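Local structure of uncharacterized protein (Bacteroides ovatus, 4IRT) at residues S27-G32 with S368-L373. The protein is of unknown function but has a BNR-repeat beta-propeller fold and is a putative neuraminidase, which would cleave sialic acid from glycans. Sequence-based numbering, arbitrary orientation.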
loop_
_atom_site.group_PDB
_atom_site.type_symbol
_atom_site.label_atom_id
_atom_site.label_comp_id
_atom_site.label_asym_id
_atom_site.label_seq_id
_atom_site.Cartn_x
_atom_site.Cartn_y
_atom_site.Cartn_z
ATOM N N SER A 27 1.304 6.372 -4.652
ATOM C CA SER A 27 1.691 6.729 -6.008
ATOM C C SER A 27 0.898 7.935 -6.498
ATOM O O SER A 27 1.352 8.664 -7.367
ATOM C CB SER A 27 1.426 5.543 -6.939
ATOM O OG SER A 27 0.058 5.169 -6.917
ATOM N N LEU A 28 -0.288 8.115 -5.932
ATOM C CA LEU A 28 -1.292 9.088 -6.398
ATOM C C LEU A 28 -2.024 9.628 -5.167
ATOM O O LEU A 28 -2.434 8.862 -4.278
ATOM C CB LEU A 28 -2.269 8.352 -7.307
ATOM C CG LEU A 28 -3.369 9.052 -8.100
ATOM C CD1 LEU A 28 -2.753 9.935 -9.168
ATOM C CD2 LEU A 28 -4.276 7.993 -8.726
ATOM N N VAL A 29 -2.162 10.951 -5.096
ATOM C CA VAL A 29 -2.721 11.556 -3.916
ATOM C C VAL A 29 -3.278 12.927 -4.203
ATOM O O VAL A 29 -2.622 13.755 -4.840
ATOM C CB VAL A 29 -1.712 11.591 -2.758
ATOM C CG1 VAL A 29 -0.494 12.432 -3.098
ATOM C CG2 VAL A 29 -2.375 12.158 -1.515
ATOM N N THR A 30 -4.498 13.141 -3.734
ATOM C CA THR A 30 -5.196 14.432 -3.845
ATOM C C THR A 30 -4.985 15.311 -2.606
ATOM O O THR A 30 -5.090 14.852 -1.482
ATOM C CB THR A 30 -6.715 14.208 -4.069
ATOM O OG1 THR A 30 -6.924 13.700 -5.407
ATOM C CG2 THR A 30 -7.523 15.511 -3.902
ATOM N N HIS A 31 -4.748 16.599 -2.835
ATOM C CA HIS A 31 -4.786 17.597 -1.763
ATOM C C HIS A 31 -5.667 18.716 -2.302
ATOM O O HIS A 31 -5.368 19.302 -3.343
ATOM C CB HIS A 31 -3.376 18.069 -1.438
ATOM C CG HIS A 31 -3.300 19.013 -0.287
ATOM N ND1 HIS A 31 -3.389 18.606 1.024
ATOM C CD2 HIS A 31 -3.149 20.362 -0.257
ATOM C CE1 HIS A 31 -3.311 19.655 1.814
ATOM N NE2 HIS A 31 -3.151 20.729 1.063
ATOM N N GLY A 32 -6.794 18.943 -1.651
ATOM C CA GLY A 32 -7.749 19.952 -2.143
ATOM C C GLY A 32 -8.341 19.494 -3.476
ATOM O O GLY A 32 -8.861 18.374 -3.584
ATOM N N SER A 368 -2.526 0.547 -6.944
ATOM C CA SER A 368 -2.403 1.577 -5.916
ATOM C C SER A 368 -3.436 2.657 -6.291
ATOM O O SER A 368 -3.807 2.810 -7.479
ATOM C CB SER A 368 -0.971 2.145 -5.807
ATOM O OG SER A 368 -0.474 2.587 -7.058
ATOM N N HIS A 369 -3.957 3.353 -5.291
ATOM C CA HIS A 369 -5.068 4.293 -5.501
ATOM C C HIS A 369 -4.928 5.555 -4.669
ATOM O O HIS A 369 -4.113 5.626 -3.723
ATOM C CB HIS A 369 -6.410 3.595 -5.181
ATOM C CG HIS A 369 -6.753 3.510 -3.712
ATOM N ND1 HIS A 369 -6.239 2.554 -2.867
ATOM C CD2 HIS A 369 -7.634 4.224 -2.971
ATOM C CE1 HIS A 369 -6.766 2.698 -1.660
ATOM N NE2 HIS A 369 -7.609 3.713 -1.691
ATOM N N ASP A 370 -5.742 6.542 -5.012
ATOM C CA ASP A 370 -5.696 7.846 -4.388
ATOM C C ASP A 370 -6.514 7.732 -3.107
ATOM O O ASP A 370 -7.740 7.963 -3.075
ATOM C CB ASP A 370 -6.214 8.905 -5.335
ATOM C CG ASP A 370 -6.048 10.307 -4.815
ATOM O OD1 ASP A 370 -5.969 10.507 -3.583
ATOM O OD2 ASP A 370 -5.993 11.217 -5.678
ATOM N N THR A 371 -5.818 7.349 -2.043
ATOM C CA THR A 371 -6.456 7.103 -0.754
ATOM C C THR A 371 -7.239 8.327 -0.267
ATOM O O THR A 371 -8.341 8.214 0.247
ATOM C CB THR A 371 -5.434 6.731 0.329
ATOM O OG1 THR A 371 -4.403 7.723 0.379
ATOM C CG2 THR A 371 -4.810 5.375 0.058
ATOM N N GLU A 372 -6.654 9.504 -0.426
ATOM C CA GLU A 372 -7.260 10.736 0.074
ATOM C C GLU A 372 -8.503 11.178 -0.705
ATOM O O GLU A 372 -9.475 11.649 -0.135
ATOM C CB GLU A 372 -6.186 11.825 0.166
ATOM C CG GLU A 372 -5.027 11.400 1.076
ATOM C CD GLU A 372 -5.488 10.810 2.420
ATOM O OE1 GLU A 372 -6.059 11.557 3.233
ATOM O OE2 GLU A 372 -5.302 9.597 2.649
ATOM N N LEU A 373 -8.507 10.979 -2.014
ATOM C CA LEU A 373 -9.671 11.282 -2.817
ATOM C C LEU A 373 -10.846 10.393 -2.453
ATOM O O LEU A 373 -11.971 10.853 -2.428
ATOM C CB LEU A 373 -9.356 11.115 -4.297
ATOM C CG LEU A 373 -10.419 11.582 -5.273
ATOM C CD1 LEU A 373 -10.683 13.083 -5.151
ATOM C CD2 LEU A 373 -9.912 11.257 -6.662
HETATM O O HOH W 1 -1.412 5.451 -3.905
#
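Asp370 reaches across to Thr30 with both carboxylate oxygens. Asp370 OD1 accepts from Thr30 N at 3.0 Å (N-H...O angle 145°), and Asp370 OD2 accepts from Thr30 OG1 at 2.7 Å; each donor comes in on the syn side, tilted somewhat from the carboxylate plane. CG lies anti to the backbone N of Asp370 (chi1 -173°), which carries the carboxylate over to the strand. From the opposite face of that plane Leu373 N also bonds Asp370 OD1, at 3.0 Å, so Asp370, at the N-cap position of helix 371-377, caps the helix with the same carboxylate that binds the strand. Gln35 gives Asp370 OD2 a second donor. With an alanine here, Thr30 N and Leu373 N would probably lose their shared acceptor and Thr30 OG1 its partner, leaving the start of the helix uncapped. Around this centre, Leu28 O receives a nearly straight CA-H...O contact from Asp370 CA (3.4 Å), and Val29 CG2 lies alongside Glu372 CG at 3.8 Å, while the Glu372 carboxylate turns off to a salt bridge with Lys375. At the other end, a water bridges Ser27 N to His369 O. The contact is buried: strand 28-31, an edge strand of its four-stranded antiparallel sheet, pairs with strand 34-40 and is joined here to the start of helix 371-377, whose lead-in is backbone-bonded to strand 381-385 (Ser368 with Phe383, Asp370 with His381).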